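NAD-dependent aldehyde dehydrogenase (Burkholderia multivorans, PDB 5UJU) probably oxidises aldehydes to carboxylic acids, with NAD as the electron acceptor. Local coordinates at residues T207-G212 with K291-T296; Q313-K318 with A547-N552. One frame throughout, in Å; residues are numbered along the deposited sequence.

Contact 1: T207-G212 with K291-T296; sequences TGLVLG and KLIDFT
Leu211 and Phe295 face each other on two neighbouring parallel strands, and their side chains meet in a tightly packed patch. The leucine sets its CD1 methyl near the plane of the phenylalanine ring, at its edge, 3.9 Å from Phe295 CD2. With Leu211 CG anti to its own carbonyl carbon (chi1 -64°), the same methyl also reaches Ile293, lying 3.9 Å from CG2, the branch that runs anti to the isoleucine's backbone N. One methyl thus bridges two residues of the opposite strand, while Leu305 of helix 299-308 packs on both Leu211 and Phe295. Beneath this patch the backbones are laced together as parallel strands: Asp294 sends its N-H to Leu209 O at 2.9 Å and receives that of Leu211 on its own O, the latter bond almost straight at 176°. This pairing belongs to the parallel core of the mixed sheet of the NAD-binding domain, a Rossmann-type fold in which strand 191-211 lies between 234-238 and 290-296. The other face is more sparsely joined across the strands. Gly208 puts no side chain there, and Leu292 CB rests 3.9 Å from Gly208 CA; the carboxylate of Asp294 turns to Arg553, with which OD2 forms a salt bridge. At the C-terminal ends the strands part and water takes over. One molecule donates to Leu211 O at 2.8 Å and also bonds Thr296 OG1, and a second donates to both Gly212 O and Thr296 O.

Contact 2: Q313-K318 with A547-N552; sequences QVYTEK and AAFVAN
Gln313 and Asn552 lay their side-chain amides over one another, the two planes only 20° from parallel, with Gln313 CD 3.7 Å from Asn552 ND2. The glutamine also bonds to the asparagine's backbone: NE2 donates to Asn552 O at 2.8 Å, but the bond is bent (130° at the hydrogen) and the donor stands above the carbonyl plane. A chain extended beyond CG carries the amide out to this meeting place. Its orientation is set by Tyr315, whose OH donates to Gln313 OE1 at 2.9 Å, in the carbonyl plane and on a lone pair, leaving NE2 turned to the asparagine. The tyrosine ring itself meets Phe549 obliquely, planes at 66°, the nearest carbons being the two CD1 atoms at 4.2 Å.

Two waters tie the next shell together. One donates to Tyr315 OH at 2.7 Å and to Ala548 O, and accepts from Asn552 N; the other donates to the same hydroxyl and accepts from Asn552 ND2 at 3.3 Å. Three hydrogen bonds therefore meet on the phenol oxygen, one given to the glutamine and two taken from the waters.

Further out, Arg553 makes cation-pi contacts with both aromatic rings and bonds to Phe549 O, while Arg205 holds Asn552 OD1. Ala548 and Asn552 also pack on Asn552 and Ala548 of the second subunit. The outer strand of the NAD-binding sheet is thus joined to a short, weakly bonded helical turn leading into strand 554-562, which pairs with 191-211 in the extended antiparallel segment characteristic of the oligomerisation region of aldehyde dehydrogenases.

How the contacts relate
Strand 290-296 lies between the two contacts: contact 1 pairs one of its edges with 207-211, and its other edge bonds to 313-317, the strand that opens contact 2. Probable hydrogen bonds from Tyr315 N to Ile293 O and from Glu317 N to Phe295 O carry the sheet across. Contact 1 is buried and relies on regular backbone bonds and aliphatic packing, with water at one end. Contact 2, partly buried and beside the second subunit, has no strand pairing between its segments and depends on side-chain amides, a phenol and bridging waters. Arg553 serves both, through Asp294 in the first and the aromatic pair in the second.

Contact 1: T207-G212 with K291-T296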
ATOM      1  N   THR A 207     -11.096 -12.317   0.383  1.00 27.87           N
ATOM      2  CA  THR A 207     -12.294 -11.804  -0.259  1.00 28.22           C
ATOM      3  C   THR A 207     -12.278 -10.282  -0.246  1.00 28.87           C
ATOM      4  O   THR A 207     -12.141  -9.660   0.815  1.00 25.29           O
ATOM      5  CB  THR A 207     -13.548 -12.341   0.425  1.00 27.62           C
ATOM      6  OG1 THR A 207     -13.591 -13.763   0.258  1.00 26.83           O
ATOM      7  CG2 THR A 207     -14.806 -11.735  -0.188  1.00 25.18           C
ATOM      8  N   GLY A 208     -12.443  -9.690  -1.419  1.00 30.50           N
ATOM      9  CA  GLY A 208     -12.552  -8.252  -1.552  1.00 23.86           C
ATOM     10  C   GLY A 208     -14.011  -7.847  -1.656  1.00 29.05           C
ATOM     11  O   GLY A 208     -14.867  -8.643  -2.058  1.00 30.10           O
ATOM     12  N   LEU A 209     -14.289  -6.610  -1.242  1.00 22.14           N
ATOM     13  CA  LEU A 209     -15.621  -6.027  -1.287  1.00 21.53           C
ATOM     14  C   LEU A 209     -15.579  -4.801  -2.198  1.00 26.50           C
ATOM     15  O   LEU A 209     -14.689  -3.952  -2.060  1.00 29.05           O
ATOM     16  CB  LEU A 209     -16.093  -5.665   0.131  1.00 22.74           C
ATOM     17  CG  LEU A 209     -17.372  -4.840   0.291  1.00 27.66           C
ATOM     18  CD1 LEU A 209     -18.577  -5.646  -0.188  1.00 29.06           C
ATOM     19  CD2 LEU A 209     -17.582  -4.327   1.752  1.00 24.93           C
ATOM     20  N   VAL A 210     -16.507  -4.730  -3.151  1.00 28.40           N
ATOM     21  CA  VAL A 210     -16.633  -3.579  -4.045  1.00 29.04           C
ATOM     22  C   VAL A 210     -17.942  -2.879  -3.709  1.00 30.16           C
ATOM     23  O   VAL A 210     -19.021  -3.465  -3.855  1.00 25.74           O
ATOM     24  CB  VAL A 210     -16.568  -3.976  -5.529  1.00 28.82           C
ATOM     25  CG1 VAL A 210     -16.831  -2.757  -6.414  1.00 30.69           C
ATOM     26  CG2 VAL A 210     -15.196  -4.551  -5.860  1.00 29.68           C
ATOM     27  N   LEU A 211     -17.839  -1.635  -3.239  1.00 22.65           N
ATOM     28  CA  LEU A 211     -18.987  -0.838  -2.812  1.00 25.65           C
ATOM     29  C   LEU A 211     -19.275   0.184  -3.899  1.00 30.20           C
ATOM     30  O   LEU A 211     -18.480   1.109  -4.122  1.00 30.50           O
ATOM     31  CB  LEU A 211     -18.726  -0.157  -1.468  1.00 30.23           C
ATOM     32  CG  LEU A 211     -18.520  -1.108  -0.287  1.00 31.62           C
ATOM     33  CD1 LEU A 211     -18.156  -0.363   0.989  1.00 30.45           C
ATOM     34  CD2 LEU A 211     -19.813  -1.897  -0.075  1.00 31.35           C
ATOM     35  N   GLY A 212     -20.414   0.013  -4.568  1.00 26.72           N
ATOM     36  CA  GLY A 212     -20.648   0.700  -5.814  1.00 30.11           C
ATOM     37  C   GLY A 212     -21.167   2.111  -5.626  1.00 30.18           C
ATOM     38  O   GLY A 212     -21.632   2.496  -4.544  1.00 28.56           O
ATOM     39  N   LYS A 291     -11.038  -8.716   3.311  1.00 22.19           N
ATOM     40  CA  LYS A 291      -9.652  -8.284   3.427  1.00 24.32           C
ATOM     41  C   LYS A 291      -9.327  -7.068   2.581  1.00 29.87           C
ATOM     42  O   LYS A 291      -8.294  -6.428   2.816  1.00 28.18           O
ATOM     43  CB  LYS A 291      -8.699  -9.419   3.018  1.00 23.12           C
ATOM     44  CG  LYS A 291      -8.836 -10.671   3.868  1.00 27.84           C
ATOM     45  CD  LYS A 291      -8.467 -10.358   5.291  1.00 34.53           C
ATOM     46  CE  LYS A 291      -8.317 -11.637   6.084  1.00 44.48           C
ATOM     47  NZ  LYS A 291      -8.171 -11.323   7.523  1.00 56.93           N
ATOM     48  N   LEU A 292     -10.158  -6.764   1.592  1.00 25.18           N
ATOM     49  CA  LEU A 292      -9.973  -5.620   0.711  1.00 28.22           C
ATOM     50  C   LEU A 292     -11.324  -4.935   0.555  1.00 30.06           C
ATOM     51  O   LEU A 292     -12.355  -5.610   0.473  1.00 25.51           O
ATOM     52  CB  LEU A 292      -9.431  -6.051  -0.663  1.00 22.10           C
ATOM     53  CG  LEU A 292      -8.199  -6.974  -0.732  1.00 33.38           C
ATOM     54  CD1 LEU A 292      -7.857  -7.405  -2.129  1.00 28.74           C
ATOM     55  CD2 LEU A 292      -7.004  -6.276  -0.147  1.00 49.37           C
ATOM     56  N   ILE A 293     -11.328  -3.604   0.534  1.00 22.63           N
ATOM     57  CA  ILE A 293     -12.552  -2.839   0.283  1.00 22.23           C
ATOM     58  C   ILE A 293     -12.222  -1.723  -0.694  1.00 25.46           C
ATOM     59  O   ILE A 293     -11.282  -0.955  -0.455  1.00 24.33           O
ATOM     60  CB  ILE A 293     -13.144  -2.242   1.576  1.00 23.75           C
ATOM     61  CG1 ILE A 293     -13.464  -3.335   2.603  1.00 24.40           C
ATOM     62  CG2 ILE A 293     -14.388  -1.358   1.255  1.00 20.99           C
ATOM     63  CD1 ILE A 293     -13.940  -2.788   3.957  1.00 26.65           C
ATOM     64  N   ASP A 294     -12.985  -1.628  -1.786  1.00 25.20           N
ATOM     65  CA  ASP A 294     -12.904  -0.509  -2.726  1.00 30.17           C
ATOM     66  C   ASP A 294     -14.228   0.242  -2.706  1.00 31.41           C
ATOM     67  O   ASP A 294     -15.278  -0.337  -3.003  1.00 26.76           O
ATOM     68  CB  ASP A 294     -12.576  -0.985  -4.150  1.00 25.22           C
ATOM     69  CG  ASP A 294     -11.123  -1.443  -4.297  1.00 26.43           C
ATOM     70  OD1 ASP A 294     -10.253  -0.642  -4.714  1.00 25.65           O
ATOM     71  OD2 ASP A 294     -10.830  -2.600  -3.957  1.00 28.27           O
ATOM     72  N   PHE A 295     -14.175   1.533  -2.365  1.00 23.39           N
ATOM     73  CA  PHE A 295     -15.375   2.316  -2.104  1.00 22.75           C
ATOM     74  C   PHE A 295     -15.362   3.616  -2.893  1.00 30.60           C
ATOM     75  O   PHE A 295     -14.342   4.315  -2.937  1.00 32.94           O
ATOM     76  CB  PHE A 295     -15.494   2.613  -0.607  1.00 23.92           C
ATOM     77  CG  PHE A 295     -16.486   3.708  -0.266  1.00 29.36           C
ATOM     78  CD1 PHE A 295     -16.089   5.039  -0.211  1.00 32.64           C
ATOM     79  CD2 PHE A 295     -17.805   3.400   0.026  1.00 31.53           C
ATOM     80  CE1 PHE A 295     -16.995   6.043   0.123  1.00 32.10           C
ATOM     81  CE2 PHE A 295     -18.718   4.394   0.363  1.00 33.40           C
ATOM     82  CZ  PHE A 295     -18.312   5.720   0.414  1.00 27.78           C
ATOM     83  N   THR A 296     -16.520   3.957  -3.470  1.00 32.36           N
ATOM     84  CA  THR A 296     -16.768   5.275  -4.051  1.00 36.89           C
ATOM     85  C   THR A 296     -18.025   5.865  -3.426  1.00 30.76           C
ATOM     86  O   THR A 296     -19.080   5.225  -3.442  1.00 34.02           O
ATOM     87  CB  THR A 296     -16.950   5.202  -5.575  1.00 42.31           C
ATOM     88  OG1 THR A 296     -15.798   4.615  -6.177  1.00 50.50           O
ATOM     89  CG2 THR A 296     -17.143   6.601  -6.147  1.00 44.76           C
TER
HETATM   90  O   HOH W   1     -17.066   1.987  -6.428  0.51 24.83           O
HETATM   91  O   HOH W   2     -22.001   5.261  -2.920  1.00 55.88           O

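Contact 2: Q313-K318 with A547-N552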
ATOM      1  N   GLN A 313      -7.586  -3.773   3.741  1.00 29.89           N
ATOM      2  CA  GLN A 313      -7.005  -2.670   2.980  1.00 33.14           C
ATOM      3  C   GLN A 313      -8.136  -1.919   2.301  1.00 27.57           C
ATOM      4  O   GLN A 313      -8.899  -2.515   1.533  1.00 27.49           O
ATOM      5  CB  GLN A 313      -6.058  -3.187   1.916  1.00 36.46           C
ATOM      6  CG  GLN A 313      -4.889  -3.903   2.432  1.00 51.36           C
ATOM      7  CD  GLN A 313      -4.359  -4.811   1.367  1.00 63.98           C
ATOM      8  OE1 GLN A 313      -4.434  -4.502   0.176  1.00 66.34           O
ATOM      9  NE2 GLN A 313      -3.896  -5.967   1.770  1.00 65.70           N
ATOM     10  N   VAL A 314      -8.260  -0.626   2.591  1.00 23.23           N
ATOM     11  CA  VAL A 314      -9.393   0.181   2.155  1.00 24.78           C
ATOM     12  C   VAL A 314      -8.920   1.211   1.133  1.00 31.08           C
ATOM     13  O   VAL A 314      -7.996   1.989   1.405  1.00 26.85           O
ATOM     14  CB  VAL A 314     -10.077   0.858   3.352  1.00 30.98           C
ATOM     15  CG1 VAL A 314     -11.306   1.629   2.897  1.00 29.24           C
ATOM     16  CG2 VAL A 314     -10.466  -0.188   4.373  1.00 34.85           C
ATOM     17  N   TYR A 315      -9.558   1.213  -0.036  1.00 25.84           N
ATOM     18  CA  TYR A 315      -9.298   2.172  -1.103  1.00 25.18           C
ATOM     19  C   TYR A 315     -10.557   2.990  -1.318  1.00 28.93           C
ATOM     20  O   TYR A 315     -11.630   2.424  -1.535  1.00 24.90           O
ATOM     21  CB  TYR A 315      -8.903   1.459  -2.393  1.00 25.15           C
ATOM     22  CG  TYR A 315      -7.795   0.451  -2.181  1.00 22.61           C
ATOM     23  CD1 TYR A 315      -6.462   0.827  -2.313  1.00 25.53           C
ATOM     24  CD2 TYR A 315      -8.080  -0.870  -1.842  1.00 25.60           C
ATOM     25  CE1 TYR A 315      -5.439  -0.070  -2.123  1.00 30.33           C
ATOM     26  CE2 TYR A 315      -7.060  -1.787  -1.636  1.00 27.25           C
ATOM     27  CZ  TYR A 315      -5.738  -1.378  -1.775  1.00 33.33           C
ATOM     28  OH  TYR A 315      -4.706  -2.262  -1.592  1.00 31.76           O
ATOM     29  N   THR A 316     -10.438   4.317  -1.242  1.00 26.90           N
ATOM     30  CA  THR A 316     -11.623   5.161  -1.222  1.00 27.22           C
ATOM     31  C   THR A 316     -11.518   6.249  -2.273  1.00 30.48           C
ATOM     32  O   THR A 316     -10.423   6.759  -2.549  1.00 27.71           O
ATOM     33  CB  THR A 316     -11.852   5.824   0.149  1.00 27.91           C
ATOM     34  OG1 THR A 316     -10.695   6.593   0.514  1.00 32.12           O
ATOM     35  CG2 THR A 316     -12.144   4.781   1.237  1.00 31.03           C
ATOM     36  N   GLU A 317     -12.677   6.561  -2.866  1.00 36.10           N
ATOM     37  CA  GLU A 317     -12.945   7.771  -3.644  1.00 44.56           C
ATOM     38  C   GLU A 317     -14.053   8.524  -2.925  1.00 40.35           C
ATOM     39  O   GLU A 317     -15.149   7.983  -2.743  1.00 37.28           O
ATOM     40  CB  GLU A 317     -13.397   7.452  -5.069  1.00 55.99           C
ATOM     41  CG  GLU A 317     -12.439   6.640  -5.916  1.00 65.20           C
ATOM     42  CD  GLU A 317     -11.420   7.524  -6.601  1.00 68.72           C
ATOM     43  OE1 GLU A 317     -11.707   8.732  -6.749  1.00 69.92           O
ATOM     44  OE2 GLU A 317     -10.354   7.016  -7.012  1.00 66.77           O
ATOM     45  N   LYS A 318     -13.773   9.762  -2.520  1.00 29.81           N
ATOM     46  CA  LYS A 318     -14.686  10.546  -1.699  1.00 34.89           C
ATOM     47  C   LYS A 318     -14.965  11.886  -2.394  1.00 36.89           C
ATOM     48  O   LYS A 318     -14.655  12.076  -3.569  1.00 46.39           O
ATOM     49  CB  LYS A 318     -14.108  10.703  -0.285  1.00 31.83           C
ATOM     50  CG  LYS A 318     -13.837   9.335   0.415  1.00 34.32           C
ATOM     51  CD  LYS A 318     -12.890   9.455   1.618  1.00 30.04           C
ATOM     52  CE  LYS A 318     -11.445   9.685   1.207  1.00 32.29           C
ATOM     53  NZ  LYS A 318     -10.538   9.641   2.396  1.00 31.33           N
ATOM     54  N   ALA A 547       1.110   1.668  -8.800  1.00 30.91           N
ATOM     55  CA  ALA A 547       1.637   0.487  -8.122  1.00 33.32           C
ATOM     56  C   ALA A 547       1.007   0.306  -6.750  1.00 29.04           C
ATOM     57  O   ALA A 547       0.676  -0.815  -6.361  1.00 28.13           O
ATOM     58  CB  ALA A 547       3.159   0.571  -8.010  1.00 32.02           C
ATOM     59  N   ALA A 548       0.853   1.393  -5.990  1.00 24.06           N
ATOM     60  CA  ALA A 548       0.269   1.265  -4.663  1.00 27.86           C
ATOM     61  C   ALA A 548      -1.163   0.753  -4.740  1.00 26.70           C
ATOM     62  O   ALA A 548      -1.653   0.140  -3.789  1.00 24.50           O
ATOM     63  CB  ALA A 548       0.305   2.606  -3.922  1.00 29.73           C
ATOM     64  N   PHE A 549      -1.839   0.980  -5.868  1.00 25.16           N
ATOM     65  CA  PHE A 549      -3.226   0.564  -6.003  1.00 25.25           C
ATOM     66  C   PHE A 549      -3.375  -0.961  -6.062  1.00 20.95           C
ATOM     67  O   PHE A 549      -4.469  -1.453  -5.769  1.00 26.60           O
ATOM     68  CB  PHE A 549      -3.860   1.207  -7.244  1.00 26.68           C
ATOM     69  CG  PHE A 549      -5.354   0.985  -7.358  1.00 27.29           C
ATOM     70  CD1 PHE A 549      -6.226   1.592  -6.467  1.00 25.29           C
ATOM     71  CD2 PHE A 549      -5.877   0.164  -8.345  1.00 26.91           C
ATOM     72  CE1 PHE A 549      -7.599   1.392  -6.565  1.00 25.28           C
ATOM     73  CE2 PHE A 549      -7.244  -0.038  -8.458  1.00 27.67           C
ATOM     74  CZ  PHE A 549      -8.111   0.577  -7.564  1.00 26.50           C
ATOM     75  N   VAL A 550      -2.320  -1.700  -6.410  1.00 24.38           N
ATOM     76  CA  VAL A 550      -2.405  -3.162  -6.560  1.00 23.13           C
ATOM     77  C   VAL A 550      -1.389  -3.935  -5.723  1.00 26.06           C
ATOM     78  O   VAL A 550      -1.622  -5.129  -5.427  1.00 26.99           O
ATOM     79  CB  VAL A 550      -2.253  -3.568  -8.043  1.00 24.84           C
ATOM     80  CG1 VAL A 550      -3.315  -2.933  -8.900  1.00 26.14           C
ATOM     81  CG2 VAL A 550      -0.849  -3.237  -8.556  1.00 26.33           C
ATOM     82  N   ALA A 551      -0.250  -3.357  -5.332  1.00 23.86           N
ATOM     83  CA  ALA A 551       0.863  -4.145  -4.807  1.00 29.82           C
ATOM     84  C   ALA A 551       0.559  -4.802  -3.470  1.00 27.24           C
ATOM     85  O   ALA A 551       1.260  -5.744  -3.087  1.00 26.42           O
ATOM     86  CB  ALA A 551       2.114  -3.276  -4.653  1.00 25.20           C
ATOM     87  N   ASN A 552      -0.442  -4.324  -2.745  1.00 21.30           N
ATOM     88  CA  ASN A 552      -0.790  -4.898  -1.455  1.00 21.88           C
ATOM     89  C   ASN A 552      -1.924  -5.919  -1.542  1.00 23.78           C
ATOM     90  O   ASN A 552      -2.336  -6.443  -0.509  1.00 25.64           O
ATOM     91  CB  ASN A 552      -1.190  -3.798  -0.471  1.00 22.17           C
ATOM     92  CG  ASN A 552      -0.666  -4.047   0.920  1.00 32.70           C
ATOM     93  OD1 ASN A 552       0.120  -4.970   1.152  1.00 38.06           O
ATOM     94  ND2 ASN A 552      -1.099  -3.224   1.865  1.00 47.04           N
TER
HETATM   95  O   HOH W   3      -2.637  -2.413  -3.330  1.00 29.70           O
HETATM   96  O   HOH W   4      -3.170  -1.054   0.592  1.00 43.19           O